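Local atomic coordinates of uncharacterized protein (Bacteroides ovatus, PDB entry 4FS7), a protein that is of unknown function but, as an extracellular protein built of BspA-type leucine-rich repeats, probably binds other proteins. Residues L196-D201 with S218-G223; V281-V286 with V302-S307; K309-E314 with Y329-I334; R355-N360 with E378-D383. All coordinates share one frame; numbering follows the deposited sequence. Where two conformers were deposited one is given.

All four contacts join neighbouring coils of one leucine-rich repeat solenoid and follow one another along the chain. Contacts 1 and 3 pair short parallel strands of two separate sheets, contact 2 a longer pair in a third sheet. Each of the three is partly buried; one face pairs isoleucine with tyrosine in contact 1, isoleucine with lysine in contact 2 and phenylalanine with glutamate in contact 3. Contacts 2 and 3 touch, V286 O accepting from K309 N, and their centres lie 11 Å apart. Contact 3 shares its sheet with contact 4 and is tied to it by R355. Contact 4, at the surface near the C-terminal end, exchanges strand pairing for a tyrosine, an aspartate and bridging waters.

Contact 1 (L196-D201 with S218-G223); sequences LKIIRD and SLYYLG
L196 opens the contact with its carbonyl: S218 OG donates to L196 O at 2.7 Å, approaching from above the carbonyl plane. On the inner side L196 CD2 lies beside L219 CD1, the two leucines pointing the same way. Next, K197 O takes a nearly straight bond from Y220 N (3.0 Å, 168°) and a weak one from Y221 N. The same oxygen sits over one face of the Y220 ring, offset toward the rim, while K197 CB touches Y220 CE2 and the bent lysine chain carries CD and CE across S218. I198 turns its longer branch to Y220 and its shorter one to Y221: I198 CD1 reaches Y220 OH at 3.5 Å, and I198 CG2, anti to the backbone N, meets Y221 CD1 at 3.9 Å. I199 faces the interior, where I199 CD1 touches both L222 CD2 (3.8 Å) and L219 CD2 (4.0 Å). Its N-H bonds to Y221 O, and I199 O receives G223 N at 2.8 Å, so both backbone polar groups of this buried residue are engaged across the contact; I199 O also lies at the edge of the Y221 ring. Finally, D201 OD1 comes to 3.5 Å from G223 CA, with D224 N as the hydrogen-bond partner of that oxygen. I198 and Y221 thus share one sheet face, I199 and L222 the other. Short parallel strands of successive coils, with I199 and L222 stacked on the inner face, are characteristic of the leucine-rich repeat solenoid, here of the BspA type.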
# COMPACT_ATOMS: atom_id res chain seq x y z
N LEU A 196 -11.57 8.41 8.29
CA LEU A 196 -10.15 8.20 7.96
C LEU A 196 -9.57 9.49 7.39
O LEU A 196 -10.20 10.14 6.55
CB LEU A 196 -10.00 7.06 6.94
CG LEU A 196 -8.59 6.52 6.78
CD1 LEU A 196 -8.12 5.76 8.02
CD2 LEU A 196 -8.49 5.66 5.53
N LYS A 197 -8.35 9.80 7.82
CA LYS A 197 -7.61 11.02 7.41
C LYS A 197 -6.45 10.74 6.48
O LYS A 197 -6.21 11.46 5.52
CB LYS A 197 -7.04 11.73 8.64
CG LYS A 197 -8.11 12.15 9.70
CD LYS A 197 -9.05 13.28 9.19
CE LYS A 197 -10.24 13.56 10.08
NZ LYS A 197 -9.85 14.25 11.34
N ILE A 198 -5.72 9.67 6.79
CA ILE A 198 -4.41 9.38 6.16
C ILE A 198 -4.26 7.91 5.82
O ILE A 198 -4.52 7.07 6.69
CB ILE A 198 -3.27 9.80 7.17
CG1 ILE A 198 -3.28 11.30 7.43
CG2 ILE A 198 -1.90 9.28 6.70
CD1 ILE A 198 -2.42 11.71 8.62
N ILE A 199 -3.81 7.62 4.61
CA ILE A 199 -3.34 6.29 4.21
C ILE A 199 -1.85 6.44 3.94
O ILE A 199 -1.45 7.20 3.04
CB ILE A 199 -4.09 5.74 2.98
CG1 ILE A 199 -5.56 5.52 3.32
CG2 ILE A 199 -3.42 4.49 2.45
CD1 ILE A 199 -6.46 5.17 2.12
N ARG A 200 -1.03 5.74 4.71
CA ARG A 200 0.41 5.85 4.61
C ARG A 200 0.99 5.03 3.47
O ARG A 200 0.29 4.30 2.76
CB ARG A 200 1.06 5.51 5.95
CG ARG A 200 0.77 6.56 7.02
CD ARG A 200 1.65 6.36 8.25
NE ARG A 200 1.47 7.40 9.26
CZ ARG A 200 1.74 7.24 10.57
NH1 ARG A 200 2.15 6.05 11.03
NH2 ARG A 200 1.53 8.24 11.44
N ASP A 201 2.30 5.15 3.31
CA ASP A 201 3.01 4.55 2.17
C ASP A 201 2.75 3.07 2.05
O ASP A 201 2.72 2.37 3.06
CB ASP A 201 4.53 4.76 2.29
CG ASP A 201 5.00 6.19 2.38
OD1 ASP A 201 4.27 7.12 2.12
OD2 ASP A 201 6.21 6.38 2.69
N SER A 218 -13.32 12.88 4.68
CA SER A 218 -12.25 13.27 5.60
C SER A 218 -10.82 12.90 5.11
O SER A 218 -9.85 13.40 5.65
CB SER A 218 -12.47 12.62 6.98
OG SER A 218 -12.68 11.21 6.80
N LEU A 219 -10.71 11.98 4.16
CA LEU A 219 -9.44 11.46 3.74
C LEU A 219 -8.72 12.45 2.85
O LEU A 219 -9.21 12.83 1.79
CB LEU A 219 -9.66 10.13 3.02
CG LEU A 219 -8.44 9.47 2.40
CD1 LEU A 219 -7.39 9.08 3.41
CD2 LEU A 219 -8.89 8.25 1.62
N TYR A 220 -7.55 12.91 3.31
CA TYR A 220 -6.87 13.98 2.57
C TYR A 220 -5.50 13.63 2.04
O TYR A 220 -4.93 14.40 1.28
CB TYR A 220 -6.82 15.27 3.40
CG TYR A 220 -5.99 15.19 4.63
CD1 TYR A 220 -4.62 15.27 4.57
CD2 TYR A 220 -6.59 15.01 5.88
CE1 TYR A 220 -3.85 15.20 5.74
CE2 TYR A 220 -5.84 14.93 7.04
CZ TYR A 220 -4.46 15.01 6.95
OH TYR A 220 -3.67 14.96 8.07
N TYR A 221 -4.97 12.46 2.43
CA TYR A 221 -3.61 12.07 2.10
C TYR A 221 -3.48 10.65 1.69
O TYR A 221 -3.94 9.76 2.41
CB TYR A 221 -2.69 12.35 3.30
CG TYR A 221 -1.23 11.99 3.08
CD1 TYR A 221 -0.73 10.70 3.29
CD2 TYR A 221 -0.35 12.93 2.60
CE1 TYR A 221 0.60 10.40 3.09
CE2 TYR A 221 0.98 12.61 2.34
CZ TYR A 221 1.45 11.34 2.58
OH TYR A 221 2.79 11.02 2.35
N LEU A 222 -2.81 10.41 0.58
CA LEU A 222 -2.38 9.04 0.16
C LEU A 222 -0.88 9.04 -0.01
O LEU A 222 -0.33 9.82 -0.78
CB LEU A 222 -2.95 8.57 -1.20
CG LEU A 222 -4.45 8.56 -1.39
CD1 LEU A 222 -4.86 8.12 -2.80
CD2 LEU A 222 -5.17 7.73 -0.37
N GLY A 223 -0.20 8.12 0.68
CA GLY A 223 1.24 8.05 0.70
C GLY A 223 1.85 7.37 -0.54
O GLY A 223 1.16 6.89 -1.46

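Contact 2 (V281-V286 with V302-S307); sequences VIYGSV and VKLLDS. With EDO (1,2-ethanediol), chain C.
Strands 281-283 and 302-304 run parallel, 9° apart, their axes approaching to 4.7 Å, with bonds from K303 N to V281 O, Y283 N to K303 O (2.9 Å) and L305 N to Y283 O. On one face V281 CG1 lies beside V302 CG1 at 4.2 Å, the two valine side chains pointing the same way, and L304 CD2 meets Y283 CB; the tyrosine then leads off to bond through OH to I287 O. I282 and K303 share the other face, where I282 CG2 approaches L305 CD2. Past the strands, L305 CD1 packs on G284 CA at 3.8 Å, where a side chain would collide with it. S307 OG, held between its own backbone N and carbonyl carbon (chi1 46°), donates to G284 O at 2.6 Å in the carbonyl plane, on a lone pair, and so extends this pair beyond its strands. An alanine at S307 is likely to leave G284 O without this donor and weaken the link between the two turns. Nearby, a 1,2-ethanediol, probably from the crystallisation liquor, donates through O1 to S285 OG at 2.7 Å. Parallel pairing of strands from successive coils is characteristic of the leucine-rich repeat solenoid.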
# COMPACT_ATOMS: atom_id res chain seq x y z
N VAL A 281 -7.36 10.60 -19.39
CA VAL A 281 -6.95 11.47 -18.33
C VAL A 281 -7.65 12.81 -18.39
O VAL A 281 -7.77 13.39 -19.45
CB VAL A 281 -5.40 11.75 -18.48
CG1 VAL A 281 -4.96 12.98 -17.66
CG2 VAL A 281 -4.58 10.51 -18.14
N ILE A 282 -8.14 13.26 -17.23
CA ILE A 282 -8.51 14.64 -17.02
C ILE A 282 -7.64 15.14 -15.87
O ILE A 282 -7.62 14.55 -14.80
CB ILE A 282 -10.00 14.85 -16.66
CG1 ILE A 282 -10.90 14.13 -17.66
CG2 ILE A 282 -10.26 16.36 -16.52
CD1 ILE A 282 -12.40 14.03 -17.22
N TYR A 283 -6.92 16.24 -16.08
CA TYR A 283 -5.91 16.67 -15.13
C TYR A 283 -5.88 18.19 -15.03
O TYR A 283 -5.74 18.86 -16.04
CB TYR A 283 -4.54 16.13 -15.55
CG TYR A 283 -3.44 16.37 -14.53
CD1 TYR A 283 -2.79 17.58 -14.42
CD2 TYR A 283 -3.08 15.36 -13.64
CE1 TYR A 283 -1.80 17.79 -13.48
CE2 TYR A 283 -2.08 15.56 -12.71
CZ TYR A 283 -1.47 16.78 -12.61
OH TYR A 283 -0.46 16.94 -11.70
N GLY A 284 -5.98 18.72 -13.82
CA GLY A 284 -6.05 20.15 -13.57
C GLY A 284 -5.08 20.75 -12.62
O GLY A 284 -5.08 21.96 -12.40
N SER A 285 -4.22 19.95 -11.97
CA SER A 285 -3.27 20.54 -11.05
C SER A 285 -2.24 21.36 -11.81
O SER A 285 -1.91 21.07 -12.97
CB SER A 285 -2.58 19.51 -10.16
OG SER A 285 -1.88 20.17 -9.11
N VAL A 286 -1.73 22.41 -11.17
CA VAL A 286 -0.92 23.42 -11.84
C VAL A 286 0.34 22.84 -12.53
O VAL A 286 0.77 23.30 -13.59
CB VAL A 286 -0.59 24.61 -10.91
CG1 VAL A 286 0.24 24.21 -9.72
CG2 VAL A 286 0.11 25.69 -11.67
N VAL A 302 -6.10 12.93 -23.42
CA VAL A 302 -5.58 13.72 -22.32
C VAL A 302 -6.19 15.10 -22.34
O VAL A 302 -5.97 15.88 -23.29
CB VAL A 302 -4.04 13.84 -22.35
CG1 VAL A 302 -3.56 14.71 -21.19
CG2 VAL A 302 -3.37 12.48 -22.35
N LYS A 303 -7.01 15.39 -21.33
CA LYS A 303 -7.57 16.71 -21.12
C LYS A 303 -6.83 17.42 -20.01
O LYS A 303 -6.95 17.05 -18.85
CB LYS A 303 -9.07 16.64 -20.83
CG LYS A 303 -9.67 18.01 -20.46
CD LYS A 303 -9.67 18.97 -21.59
CE LYS A 303 -10.11 20.38 -21.12
NZ LYS A 303 -10.20 21.36 -22.28
N LEU A 304 -6.03 18.41 -20.39
CA LEU A 304 -5.35 19.31 -19.46
C LEU A 304 -6.20 20.56 -19.27
O LEU A 304 -6.48 21.26 -20.24
CB LEU A 304 -3.95 19.70 -19.94
CG LEU A 304 -3.00 18.53 -20.17
CD1 LEU A 304 -1.64 19.10 -20.69
CD2 LEU A 304 -2.83 17.64 -18.91
N LEU A 305 -6.65 20.82 -18.05
CA LEU A 305 -7.45 21.99 -17.77
C LEU A 305 -6.61 23.28 -17.85
O LEU A 305 -5.39 23.21 -17.86
CB LEU A 305 -8.13 21.85 -16.41
CG LEU A 305 -9.08 20.63 -16.30
CD1 LEU A 305 -9.63 20.54 -14.87
CD2 LEU A 305 -10.17 20.57 -17.33
N ASP A 306 -7.29 24.43 -17.98
CA ASP A 306 -6.64 25.72 -18.12
C ASP A 306 -5.75 26.06 -16.95
O ASP A 306 -4.92 26.96 -17.03
CB ASP A 306 -7.68 26.82 -18.32
CG ASP A 306 -8.41 26.76 -19.63
OD1 ASP A 306 -8.03 25.99 -20.55
OD2 ASP A 306 -9.40 27.55 -19.71
N SER A 307 -5.98 25.40 -15.82
CA SER A 307 -5.16 25.58 -14.63
C SER A 307 -3.76 24.94 -14.75
O SER A 307 -2.92 25.22 -13.92
CB SER A 307 -5.90 25.00 -13.41
OG SER A 307 -6.44 23.72 -13.68
C1 EDO C . 1.17 19.35 -8.57
O1 EDO C . 0.72 20.70 -8.97
C2 EDO C . 2.57 19.30 -7.90
O2 EDO C . 2.46 19.37 -6.46

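Contact 3 (K309-E314 with Y329-I334); sequences KFIGEE and YLVEEI
This is a parallel pairing of two short strands, 310-311 and 333-334, in the middle of a four-stranded sheet, and it carries an aromatic-carboxylate cluster on one face and aliphatic groups on the other. Two nearly straight backbone bonds hold it: E332 N donates to K309 O at 2.8 Å, and I311 N to E333 O at 3.0 Å. V331 CA also approaches K309 O in a CA-H...O contact. F310 lies at the centre of the face it shares with E333. Its CG stands anti to the carbonyl carbon (chi1 -56°), which sends the ring across the second strand. There the carboxylate of E333 meets the ring edge close to its plane, E333 OE2 lying 3.4 Å from F310 CE2, with the two planes 86° apart. E332 comes obliquely, its OE1 3.6 Å from F310 CZ and its carboxylate turned 56° from the ring. Both carboxylates are salt-bridged to R355 of the following coil, so one arginine joins the two acids beside the ring. Parallel pairing of this kind between successive coils is that of a leucine-rich repeat solenoid, in which I311 and I334 turn to the aliphatic face. Without the ring, as with an alanine at F310, a gap would probably open beside E332 and E333, and the E333 carboxylate would lose the edge it packs against. Before the strands, the extended chain of K309 runs alongside L330, K309 CE to L330 CD1 at 4.2 Å, and K309 CG passes L330 O at 3.8 Å. On the buried side I311 CG1 comes within 4.4 Å of V331 CG1.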
# COMPACT_ATOMS: atom_id res chain seq x y z
N LYS A 309 -0.09 24.57 -15.96
CA LYS A 309 0.92 25.49 -16.47
C LYS A 309 2.31 24.94 -16.70
O LYS A 309 3.12 25.56 -17.38
CB LYS A 309 1.01 26.70 -15.55
CG LYS A 309 -0.34 27.50 -15.54
CD LYS A 309 -0.35 28.79 -14.76
CE LYS A 309 -1.82 29.30 -14.65
NZ LYS A 309 -1.91 30.64 -14.03
N PHE A 310 2.60 23.76 -16.17
CA PHE A 310 3.93 23.13 -16.33
C PHE A 310 3.79 21.67 -16.62
O PHE A 310 3.06 20.95 -15.93
CB PHE A 310 4.77 23.31 -15.07
CG PHE A 310 4.93 24.75 -14.68
CD1 PHE A 310 3.99 25.41 -13.88
CD2 PHE A 310 5.99 25.48 -15.17
CE1 PHE A 310 4.13 26.76 -13.56
CE2 PHE A 310 6.15 26.82 -14.84
CZ PHE A 310 5.21 27.46 -14.04
N ILE A 311 4.51 21.18 -17.63
CA ILE A 311 4.57 19.76 -17.95
C ILE A 311 5.97 19.26 -17.57
O ILE A 311 6.97 19.68 -18.15
CB ILE A 311 4.35 19.45 -19.46
CG1 ILE A 311 3.13 20.21 -20.03
CG2 ILE A 311 4.26 17.91 -19.66
CD1 ILE A 311 1.81 19.80 -19.38
N GLY A 312 6.04 18.42 -16.54
CA GLY A 312 7.27 17.99 -15.99
C GLY A 312 8.11 17.11 -16.86
O GLY A 312 7.64 16.50 -17.81
N GLU A 313 9.37 16.97 -16.46
CA GLU A 313 10.32 16.09 -17.09
C GLU A 313 9.76 14.69 -17.27
O GLU A 313 9.23 14.08 -16.34
CB GLU A 313 11.58 16.06 -16.24
CG GLU A 313 12.77 15.42 -16.88
CD GLU A 313 14.14 15.90 -16.35
OE1 GLU A 313 14.40 17.13 -16.11
OE2 GLU A 313 15.01 15.01 -16.26
N GLU A 314 9.86 14.12 -18.49
CA GLU A 314 9.45 12.77 -18.81
C GLU A 314 7.97 12.50 -18.49
O GLU A 314 7.56 11.33 -18.41
CB GLU A 314 10.31 11.72 -18.08
CG GLU A 314 11.77 11.70 -18.50
CD GLU A 314 12.59 10.70 -17.72
OE1 GLU A 314 12.02 9.77 -17.10
OE2 GLU A 314 13.83 10.84 -17.75
N TYR A 329 -3.96 27.20 -22.61
CA TYR A 329 -3.48 28.48 -23.08
C TYR A 329 -2.49 29.23 -22.23
O TYR A 329 -1.95 30.25 -22.69
CB TYR A 329 -4.65 29.41 -23.48
CG TYR A 329 -5.33 30.12 -22.34
CD1 TYR A 329 -6.05 29.43 -21.39
CD2 TYR A 329 -5.24 31.49 -22.19
CE1 TYR A 329 -6.65 30.08 -20.33
CE2 TYR A 329 -5.85 32.17 -21.11
CZ TYR A 329 -6.59 31.46 -20.19
OH TYR A 329 -7.20 32.09 -19.13
N LEU A 330 -2.22 28.76 -21.01
CA LEU A 330 -1.25 29.39 -20.12
C LEU A 330 -0.03 28.48 -19.81
O LEU A 330 0.75 28.78 -18.90
CB LEU A 330 -1.94 29.88 -18.84
CG LEU A 330 -2.99 30.96 -19.07
CD1 LEU A 330 -3.81 31.15 -17.79
CD2 LEU A 330 -2.29 32.27 -19.47
N VAL A 331 0.13 27.40 -20.54
CA VAL A 331 1.32 26.54 -20.31
C VAL A 331 2.61 27.34 -20.53
O VAL A 331 2.78 28.00 -21.56
CB VAL A 331 1.25 25.28 -21.15
CG1 VAL A 331 2.59 24.46 -20.99
CG2 VAL A 331 0.13 24.36 -20.74
N GLU A 332 3.50 27.25 -19.55
CA GLU A 332 4.76 28.00 -19.56
C GLU A 332 5.98 27.17 -19.93
O GLU A 332 6.93 27.71 -20.50
CB GLU A 332 5.02 28.63 -18.20
CG GLU A 332 3.93 29.65 -17.79
CD GLU A 332 4.23 30.41 -16.52
OE1 GLU A 332 5.40 30.49 -16.06
OE2 GLU A 332 3.25 30.99 -16.00
N GLU A 333 6.02 25.91 -19.54
CA GLU A 333 7.22 25.07 -19.71
C GLU A 333 6.82 23.65 -20.06
O GLU A 333 5.86 23.12 -19.45
CB GLU A 333 8.06 25.02 -18.42
CG GLU A 333 8.43 26.41 -17.86
CD GLU A 333 9.27 26.40 -16.59
OE1 GLU A 333 9.87 25.36 -16.23
OE2 GLU A 333 9.35 27.46 -15.93
N ILE A 334 7.58 23.07 -20.97
CA ILE A 334 7.55 21.65 -21.28
C ILE A 334 8.92 21.10 -20.90
O ILE A 334 9.92 21.64 -21.36
CB ILE A 334 7.30 21.39 -22.85
CG1 ILE A 334 5.89 21.88 -23.24
CG2 ILE A 334 7.50 19.93 -23.21
CD1 ILE A 334 5.64 21.97 -24.78

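Contact 4 (R355-N360 with E378-D383); sequences RKIGAN and EQYRYD
Y380 lays its ring across I357, joining a short 3-10 segment, 378-383, to strand 356-357 of the leucine-rich repeat solenoid close to its C-terminal end. At the root of the tyrosine, CB touches I357 CB and CD1. Y380 CG, anti to the carbonyl carbon (chi1 -60°), carries the ring toward the strand and meets I357 CB at 3.8 Å; I357 CB lies over the ring face, 4.1 Å from the centroid of the Y380 ring, in a CH-pi contact. Farther out the two sides of the ring part company: CD1 and CE1 run past I357 O, Y380 CE1 at 3.2 Å from it, while CD2 and CE2 pass I357 N, which sits above that face toward the rim. The opposite face is covered by Q379 CG. CZ continues over the I357 backbone, and at the tip Y380 OH rests on K356 CG at 3.7 Å. A water bridges this hydroxyl to R355 O.

Polar links take over beyond the ring. D383 OD1 accepts from N360 N at 2.8 Å, a nearly straight bond (169°) arriving from above the carboxylate plane, and OD1 also lies near A359 CA. Within the 3-10 segment E378 O receives R381 N and R381 NH1 from opposite faces of its carbonyl plane. A further water spans N360 OD1 and Y382 O. Between ring and carboxylate, one more water donates to I357 O at 2.9 Å and to D383 OD2 at 2.7 Å.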
# COMPACT_ATOMS: atom_id res chain seq x y z
N ARG A 355 7.49 29.39 -22.63
CA ARG A 355 8.79 30.02 -22.45
C ARG A 355 9.96 29.08 -22.66
O ARG A 355 11.05 29.53 -22.97
CB ARG A 355 8.89 30.61 -21.03
CG ARG A 355 7.86 31.67 -20.69
CD ARG A 355 8.20 32.31 -19.34
NE ARG A 355 7.83 31.49 -18.17
CZ ARG A 355 8.63 30.62 -17.52
NH1 ARG A 355 9.90 30.41 -17.92
NH2 ARG A 355 8.15 29.94 -16.44
N LYS A 356 9.75 27.80 -22.45
CA LYS A 356 10.87 26.83 -22.41
C LYS A 356 10.38 25.47 -22.88
O LYS A 356 9.32 25.03 -22.48
CB LYS A 356 11.44 26.72 -20.95
CG LYS A 356 12.78 25.96 -20.86
CD LYS A 356 13.26 25.69 -19.45
CE LYS A 356 13.64 26.92 -18.68
NZ LYS A 356 14.75 27.74 -19.30
N ILE A 357 11.21 24.80 -23.68
CA ILE A 357 11.07 23.41 -24.04
C ILE A 357 12.36 22.71 -23.61
O ILE A 357 13.45 23.19 -23.91
CB ILE A 357 10.84 23.21 -25.56
CG1 ILE A 357 9.52 23.89 -25.96
CG2 ILE A 357 10.85 21.72 -25.95
CD1 ILE A 357 9.30 23.96 -27.48
N GLY A 358 12.23 21.62 -22.88
CA GLY A 358 13.40 20.93 -22.35
C GLY A 358 14.08 20.03 -23.36
O GLY A 358 13.55 19.73 -24.44
N ALA A 359 15.27 19.57 -23.01
CA ALA A 359 16.11 18.82 -23.92
C ALA A 359 15.38 17.58 -24.38
O ALA A 359 14.84 16.79 -23.59
CB ALA A 359 17.45 18.47 -23.29
N ASN A 360 15.39 17.35 -25.69
CA ASN A 360 14.84 16.15 -26.25
C ASN A 360 13.38 15.90 -25.88
O ASN A 360 12.92 14.76 -25.89
CB ASN A 360 15.75 14.95 -25.93
CG ASN A 360 17.02 15.00 -26.70
OD1 ASN A 360 17.00 15.29 -27.91
ND2 ASN A 360 18.12 14.67 -26.06
N GLU A 378 12.85 29.26 -31.66
CA GLU A 378 13.45 28.43 -32.70
C GLU A 378 14.65 27.62 -32.24
O GLU A 378 14.95 26.60 -32.87
CB GLU A 378 13.77 29.24 -33.98
CG GLU A 378 14.83 30.27 -33.76
CD GLU A 378 15.29 30.97 -35.04
OE1 GLU A 378 14.53 30.96 -36.04
OE2 GLU A 378 16.42 31.54 -35.03
N GLN A 379 15.35 28.05 -31.18
CA GLN A 379 16.49 27.27 -30.66
C GLN A 379 16.07 25.90 -30.18
O GLN A 379 16.91 25.03 -30.05
CB GLN A 379 17.21 28.02 -29.55
CG GLN A 379 16.46 28.18 -28.24
CD GLN A 379 15.51 29.38 -28.19
OE1 GLN A 379 15.03 29.93 -29.22
NE2 GLN A 379 15.24 29.81 -26.96
N TYR A 380 14.78 25.71 -29.89
CA TYR A 380 14.30 24.40 -29.46
C TYR A 380 13.98 23.46 -30.61
O TYR A 380 13.53 22.33 -30.40
CB TYR A 380 13.10 24.57 -28.49
CG TYR A 380 13.45 25.33 -27.26
CD1 TYR A 380 14.51 24.94 -26.46
CD2 TYR A 380 12.75 26.47 -26.90
CE1 TYR A 380 14.85 25.65 -25.31
CE2 TYR A 380 13.08 27.18 -25.74
CZ TYR A 380 14.15 26.75 -24.93
OH TYR A 380 14.47 27.48 -23.80
N ARG A 381 14.25 23.86 -31.85
CA ARG A 381 13.98 22.99 -32.96
C ARG A 381 14.79 21.70 -32.89
O ARG A 381 14.38 20.66 -33.39
CB ARG A 381 14.23 23.70 -34.31
CG ARG A 381 15.67 24.08 -34.61
CD ARG A 381 15.63 24.99 -35.84
NE ARG A 381 16.90 25.49 -36.28
CZ ARG A 381 17.56 26.51 -35.74
NH1 ARG A 381 17.11 27.13 -34.67
NH2 ARG A 381 18.69 26.91 -36.32
N TYR A 382 15.94 21.75 -32.23
CA TYR A 382 16.81 20.58 -32.09
C TYR A 382 16.25 19.50 -31.15
O TYR A 382 16.75 18.37 -31.15
CB TYR A 382 18.19 21.01 -31.61
CG TYR A 382 18.79 22.13 -32.41
CD1 TYR A 382 19.13 21.94 -33.73
CD2 TYR A 382 18.98 23.39 -31.85
CE1 TYR A 382 19.68 22.97 -34.49
CE2 TYR A 382 19.54 24.43 -32.58
CZ TYR A 382 19.85 24.23 -33.90
OH TYR A 382 20.38 25.27 -34.64
N ASP A 383 15.18 19.86 -30.43
CA ASP A 383 14.54 18.95 -29.49
C ASP A 383 13.39 18.15 -30.10
O ASP A 383 12.69 17.42 -29.41
CB ASP A 383 14.14 19.75 -28.27
CG ASP A 383 15.39 20.33 -27.59
OD1 ASP A 383 16.30 19.53 -27.25
OD2 ASP A 383 15.52 21.56 -27.53
O HOH W 1 13.64 29.84 -23.65
O HOH W 2 15.97 22.21 -24.90
O HOH W 3 15.57 15.61 -30.36